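PduO-type ATP--cob(I)alamin adenosyltransferase (Sulfolobus tokodaii, PDB 1WOZ) probably transfers the adenosyl group of ATP to cob(I)alamin, as PduO-type corrinoid adenosyltransferases do, and assembles as a trimer of helical subunits. Local coordinates at residues Asp21-Asn26 / Lys133-Ile138; Leu28-Glu33 / Val129-Glu134. All blocks are in the same frame, centred on the assembly; numbering follows the deposited sequence.

Contact 1 (Asp21-Asn26 / Lys133-Ile138)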
loop_
_atom_site.group_PDB
_atom_site.type_symbol
_atom_site.label_atom_id
_atom_site.label_comp_id
_atom_site.label_asym_id
_atom_site.label_seq_id
_atom_site.Cartn_x
_atom_site.Cartn_y
_atom_site.Cartn_z
ATOM N N ASP A 21 -16.801 9.575 2.792
ATOM C CA ASP A 21 -17.166 8.291 2.196
ATOM C C ASP A 21 -17.836 8.505 0.833
ATOM O O ASP A 21 -18.210 7.552 0.153
ATOM C CB ASP A 21 -18.106 7.505 3.117
ATOM C CG ASP A 21 -18.236 6.041 2.708
ATOM O OD1 ASP A 21 -19.136 5.354 3.239
ATOM O OD2 ASP A 21 -17.433 5.574 1.865
ATOM N N SER A 22 -17.987 9.764 0.441
ATOM C CA SER A 22 -18.586 10.075 -0.845
ATOM C C SER A 22 -17.618 9.660 -1.956
ATOM O O SER A 22 -16.418 9.453 -1.717
ATOM C CB SER A 22 -18.855 11.578 -0.951
ATOM O OG SER A 22 -17.654 12.301 -1.189
ATOM N N PRO A 23 -18.131 9.508 -3.183
ATOM C CA PRO A 23 -17.279 9.122 -4.307
ATOM C C PRO A 23 -16.172 10.157 -4.513
ATOM O O PRO A 23 -15.024 9.795 -4.754
ATOM C CB PRO A 23 -18.249 9.084 -5.483
ATOM C CG PRO A 23 -19.535 8.696 -4.835
ATOM C CD PRO A 23 -19.555 9.499 -3.567
ATOM N N LEU A 24 -16.508 11.446 -4.427
ATOM C CA LEU A 24 -15.480 12.462 -4.616
ATOM C C LEU A 24 -14.372 12.372 -3.571
ATOM O O LEU A 24 -13.193 12.383 -3.919
ATOM C CB LEU A 24 -16.057 13.882 -4.597
ATOM C CG LEU A 24 -14.977 14.983 -4.711
ATOM C CD1 LEU A 24 -14.233 14.857 -6.030
ATOM C CD2 LEU A 24 -15.627 16.372 -4.620
ATOM N N VAL A 25 -14.751 12.284 -2.295
ATOM C CA VAL A 25 -13.766 12.206 -1.217
ATOM C C VAL A 25 -12.882 10.968 -1.363
ATOM O O VAL A 25 -11.668 11.039 -1.151
ATOM C CB VAL A 25 -14.453 12.206 0.163
ATOM C CG1 VAL A 25 -13.409 12.014 1.270
ATOM C CG2 VAL A 25 -15.183 13.541 0.361
ATOM N N ASN A 26 -13.489 9.842 -1.724
ATOM C CA ASN A 26 -12.726 8.610 -1.942
ATOM C C ASN A 26 -11.773 8.715 -3.150
ATOM O O ASN A 26 -10.643 8.236 -3.093
ATOM C CB ASN A 26 -13.682 7.429 -2.114
ATOM C CG ASN A 26 -14.128 6.843 -0.779
ATOM O OD1 ASN A 26 -13.346 6.198 -0.074
ATOM N ND2 ASN A 26 -15.383 7.068 -0.423
ATOM N N LYS A 133 -19.404 6.154 -12.288
ATOM C CA LYS A 133 -20.789 5.699 -12.289
ATOM C C LYS A 133 -21.616 6.540 -11.322
ATOM O O LYS A 133 -22.795 6.809 -11.567
ATOM C CB LYS A 133 -20.869 4.233 -11.876
ATOM C CG LYS A 133 -19.993 3.326 -12.714
ATOM C CD LYS A 133 -20.342 3.409 -14.191
ATOM C CE LYS A 133 -19.393 2.554 -15.019
ATOM N NZ LYS A 133 -19.312 1.164 -14.475
ATOM N N GLU A 134 -21.003 6.949 -10.219
ATOM C CA GLU A 134 -21.710 7.761 -9.246
ATOM C C GLU A 134 -21.582 9.249 -9.553
ATOM O O GLU A 134 -22.386 10.051 -9.090
ATOM C CB GLU A 134 -21.184 7.466 -7.851
ATOM C CG GLU A 134 -21.458 6.038 -7.406
ATOM C CD GLU A 134 -20.789 5.699 -6.089
ATOM O OE1 GLU A 134 -19.553 5.488 -6.089
ATOM O OE2 GLU A 134 -21.503 5.655 -5.057
ATOM N N LEU A 135 -20.574 9.611 -10.337
ATOM C CA LEU A 135 -20.337 11.005 -10.700
ATOM C C LEU A 135 -20.041 11.099 -12.195
ATOM O O LEU A 135 -18.900 11.322 -12.592
ATOM C CB LEU A 135 -19.138 11.558 -9.924
ATOM C CG LEU A 135 -19.114 11.399 -8.407
ATOM C CD1 LEU A 135 -17.758 11.840 -7.886
ATOM C CD2 LEU A 135 -20.229 12.225 -7.777
ATOM N N PRO A 136 -21.065 10.924 -13.047
ATOM C CA PRO A 136 -20.897 10.988 -14.505
ATOM C C PRO A 136 -20.252 12.268 -15.055
ATOM O O PRO A 136 -19.889 12.328 -16.222
ATOM C CB PRO A 136 -22.323 10.797 -15.021
ATOM C CG PRO A 136 -22.911 9.863 -14.014
ATOM C CD PRO A 136 -22.419 10.457 -12.695
ATOM N N GLU A 137 -20.110 13.287 -14.221
ATOM C CA GLU A 137 -19.517 14.542 -14.662
ATOM C C GLU A 137 -17.986 14.504 -14.665
ATOM O O GLU A 137 -17.342 15.420 -15.162
ATOM C CB GLU A 137 -19.984 15.686 -13.759
ATOM C CG GLU A 137 -21.327 15.445 -13.086
ATOM C CD GLU A 137 -21.303 14.240 -12.151
ATOM O OE1 GLU A 137 -20.412 14.183 -11.279
ATOM O OE2 GLU A 137 -22.172 13.354 -12.289
ATOM N N ILE A 138 -17.395 13.459 -14.108
ATOM C CA ILE A 138 -15.940 13.395 -14.080
ATOM C C ILE A 138 -15.353 13.447 -15.491
ATOM O O ILE A 138 -15.857 12.812 -16.417
ATOM C CB ILE A 138 -15.443 12.124 -13.338
ATOM C CG1 ILE A 138 -14.007 11.803 -13.752
ATOM C CG2 ILE A 138 -16.372 10.951 -13.614
ATOM C CD1 ILE A 138 -13.516 10.482 -13.263
#
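Pro23 packs against Glu134 and Leu135 where the first turn of helix 23-44 meets the C-terminal region of helix 109-134, at one end of the helical bundle of this cobalamin adenosyltransferase fold. Pro23 and Leu135 bury most of the surface, and their contact is apolar: CB of Pro23 lies 3.7 Å from CD1 of Leu135. The same methyl, Leu135 CD1, comes 3.7 Å from the backbone N of Leu24 and 4.2 Å from Leu24 CB, so one leucine branch covers the start of the helix. Leu135 reaches it with CG anti to its own carbonyl carbon (chi1 -52°). Leu24 also touches Leu68 of helix 48-69.

The solvent side belongs to Glu134, an exposed residue at the margin whose extended chain crosses the proline ring at about a right angle. Its CB touches the ring, and OE1 of Glu134 rests 3.4 Å from CG of Pro23, a van der Waals contact rather than a polar one. Leu135 also opens a type I turn ending at Ile138.

The turn that presents Pro23 is fixed locally. Ser22 is the N-cap, its OG accepting from Val25 N at 3.1 Å, while its carbonyl serves two donors of Asn26. Besides the backbone N, the amide ND2 of Asn26 reaches Ser22 O at 2.9 Å, approaching from above the carbonyl plane.

Contact 2 (Leu28-Glu33 / Val129-Glu134)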
loop_
_atom_site.group_PDB
_atom_site.type_symbol
_atom_site.label_atom_id
_atom_site.label_comp_id
_atom_site.label_asym_id
_atom_site.label_seq_id
_atom_site.Cartn_x
_atom_site.Cartn_y
_atom_site.Cartn_z
ATOM N N LEU A 28 -10.428 11.494 -4.357
ATOM C CA LEU A 28 -9.343 12.367 -3.910
ATOM C C LEU A 28 -8.421 11.601 -2.946
ATOM O O LEU A 28 -7.208 11.789 -2.970
ATOM C CB LEU A 28 -9.903 13.617 -3.216
ATOM C CG LEU A 28 -10.722 14.555 -4.116
ATOM C CD1 LEU A 28 -11.332 15.686 -3.251
ATOM C CD2 LEU A 28 -9.809 15.154 -5.200
ATOM N N GLY A 29 -8.995 10.748 -2.105
ATOM C CA GLY A 29 -8.173 9.966 -1.184
ATOM C C GLY A 29 -7.272 9.002 -1.954
ATOM O O GLY A 29 -6.083 8.829 -1.614
ATOM N N ASP A 30 -7.818 8.361 -2.988
ATOM C CA ASP A 30 -7.017 7.429 -3.800
ATOM C C ASP A 30 -5.883 8.171 -4.524
ATOM O O ASP A 30 -4.762 7.666 -4.621
ATOM C CB ASP A 30 -7.893 6.700 -4.832
ATOM C CG ASP A 30 -8.851 5.728 -4.189
ATOM O OD1 ASP A 30 -8.654 5.379 -3.007
ATOM O OD2 ASP A 30 -9.805 5.301 -4.865
ATOM N N LEU A 31 -6.172 9.378 -5.008
ATOM C CA LEU A 31 -5.158 10.172 -5.690
ATOM C C LEU A 31 -4.024 10.499 -4.731
ATOM O O LEU A 31 -2.857 10.456 -5.102
ATOM C CB LEU A 31 -5.768 11.468 -6.249
ATOM C CG LEU A 31 -6.657 11.159 -7.454
ATOM C CD1 LEU A 31 -7.482 12.386 -7.800
ATOM C CD2 LEU A 31 -5.797 10.720 -8.651
ATOM N N ASP A 32 -4.374 10.837 -3.493
ATOM C CA ASP A 32 -3.358 11.152 -2.481
ATOM C C ASP A 32 -2.496 9.905 -2.167
ATOM O O ASP A 32 -1.268 9.996 -2.042
ATOM C CB ASP A 32 -4.047 11.680 -1.208
ATOM C CG ASP A 32 -3.065 11.948 -0.066
ATOM O OD1 ASP A 32 -1.980 12.507 -0.305
ATOM O OD2 ASP A 32 -3.393 11.608 1.085
ATOM N N GLU A 33 -3.138 8.746 -2.034
ATOM C CA GLU A 33 -2.381 7.528 -1.755
ATOM C C GLU A 33 -1.401 7.281 -2.909
ATOM O O GLU A 33 -0.223 7.003 -2.697
ATOM C CB GLU A 33 -3.332 6.330 -1.559
ATOM C CG GLU A 33 -2.562 5.053 -1.180
ATOM C CD GLU A 33 -3.447 3.839 -0.893
ATOM O OE1 GLU A 33 -4.683 3.970 -0.862
ATOM O OE2 GLU A 33 -2.890 2.738 -0.677
ATOM N N VAL A 129 -13.084 4.338 -12.609
ATOM C CA VAL A 129 -14.155 3.846 -13.468
ATOM C C VAL A 129 -15.417 3.655 -12.623
ATOM O O VAL A 129 -16.520 4.006 -13.040
ATOM C CB VAL A 129 -13.769 2.509 -14.136
ATOM C CG1 VAL A 129 -14.963 1.945 -14.904
ATOM C CG2 VAL A 129 -12.607 2.733 -15.091
ATOM N N LYS A 130 -15.257 3.119 -11.421
ATOM C CA LYS A 130 -16.392 2.925 -10.530
ATOM C C LYS A 130 -16.969 4.269 -10.052
ATOM O O LYS A 130 -18.192 4.438 -9.980
ATOM C CB LYS A 130 -15.969 2.089 -9.322
ATOM C CG LYS A 130 -17.027 1.918 -8.247
ATOM C CD LYS A 130 -16.473 1.155 -7.045
ATOM C CE LYS A 130 -15.271 1.867 -6.416
ATOM N NZ LYS A 130 -14.698 1.116 -5.250
ATOM N N TYR A 131 -16.105 5.231 -9.736
ATOM C CA TYR A 131 -16.592 6.521 -9.258
ATOM C C TYR A 131 -17.345 7.272 -10.339
ATOM O O TYR A 131 -18.262 8.046 -10.038
ATOM C CB TYR A 131 -15.446 7.404 -8.776
ATOM C CG TYR A 131 -14.638 6.815 -7.655
ATOM C CD1 TYR A 131 -15.258 6.183 -6.572
ATOM C CD2 TYR A 131 -13.250 6.922 -7.655
ATOM C CE1 TYR A 131 -14.499 5.665 -5.513
ATOM C CE2 TYR A 131 -12.493 6.419 -6.614
ATOM C CZ TYR A 131 -13.111 5.792 -5.549
ATOM O OH TYR A 131 -12.329 5.293 -4.533
ATOM N N THR A 132 -16.950 7.058 -11.590
ATOM C CA THR A 132 -17.605 7.728 -12.704
ATOM C C THR A 132 -19.077 7.343 -12.784
ATOM O O THR A 132 -19.905 8.114 -13.277
ATOM C CB THR A 132 -16.915 7.406 -14.038
ATOM O OG1 THR A 132 -16.901 5.990 -14.240
ATOM C CG2 THR A 132 -15.490 7.923 -14.034
ATOM N N LYS A 133 -19.404 6.154 -12.288
ATOM C CA LYS A 133 -20.789 5.699 -12.289
ATOM C C LYS A 133 -21.616 6.540 -11.322
ATOM O O LYS A 133 -22.795 6.809 -11.567
ATOM C CB LYS A 133 -20.869 4.233 -11.876
ATOM C CG LYS A 133 -19.993 3.326 -12.714
ATOM C CD LYS A 133 -20.342 3.409 -14.191
ATOM C CE LYS A 133 -19.393 2.554 -15.019
ATOM N NZ LYS A 133 -19.312 1.164 -14.475
ATOM N N GLU A 134 -21.003 6.949 -10.219
ATOM C CA GLU A 134 -21.710 7.761 -9.246
ATOM C C GLU A 134 -21.582 9.249 -9.553
ATOM O O GLU A 134 -22.386 10.051 -9.090
ATOM C CB GLU A 134 -21.184 7.466 -7.851
ATOM C CG GLU A 134 -21.458 6.038 -7.406
ATOM C CD GLU A 134 -20.789 5.699 -6.089
ATOM O OE1 GLU A 134 -19.553 5.488 -6.089
ATOM O OE2 GLU A 134 -21.503 5.655 -5.057
#
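Tyr131 and Asp30 each turn CG anti to their own carbonyl carbon (chi1 -59° and -69°), which sends the phenol of helix 109-134 and the carboxylate of helix 23-44 into the space between these two neighbouring helices of the bundle. They meet in a single hydrogen bond: the hydroxyl OH of Tyr131 donates to OD2 of Asp30 over a short 2.5 Å. OD2 of Asp30 sits at the edge of the ring, in its plane, and is also 3.4 Å from CE2 of Tyr131. Relative to the carboxylate, the phenol oxygen lies above its plane, 37° out of it, and the two flat groups are moderately inclined.

Both residues are buried, so the bond satisfies polar atoms in the interior of the subunit. OD2 of Asp30 has a second donor in ND2 of Asn127, one turn before Tyr131, and two bonds thus converge on one oxygen and should hold the carboxylate against rotation. The other oxygen, OD1, makes a long, weak ion pair with Arg126 of the second subunit. Phe27 meets the tyrosine ring, and Asp32, farther along helix 23-44, touches the bound polyether and forms a salt bridge with Arg118 of the second subunit.

With an alanine in place of Asp30, the buried Tyr131 hydroxyl and the Asn127 amide would probably lose their shared acceptor, and the space the carboxylate fills would probably be left vacant. The OH of Tyr131 also lies 3.5 Å from CB of Asn26.

Overall arrangement
From the N terminus, the 21-26 segment leads into helix 23-44, and 28-33 follows on it. The chain then runs through helices 48-69 and 79-96 before helix 109-134 returns to the same region. Contact 2 closes first, at 129-134, and contact 1 follows at 133-138, so the loop of contact 2 lies within that of contact 1; Lys133 and Glu134 belong to both. With centres about 6 Å apart, the pair ties helix 23-44 to helix 109-134, contact 1 at the surface end and contact 2 deeper inside. Both border the second subunit, whose Arg126 hydrogen-bonds Asn26.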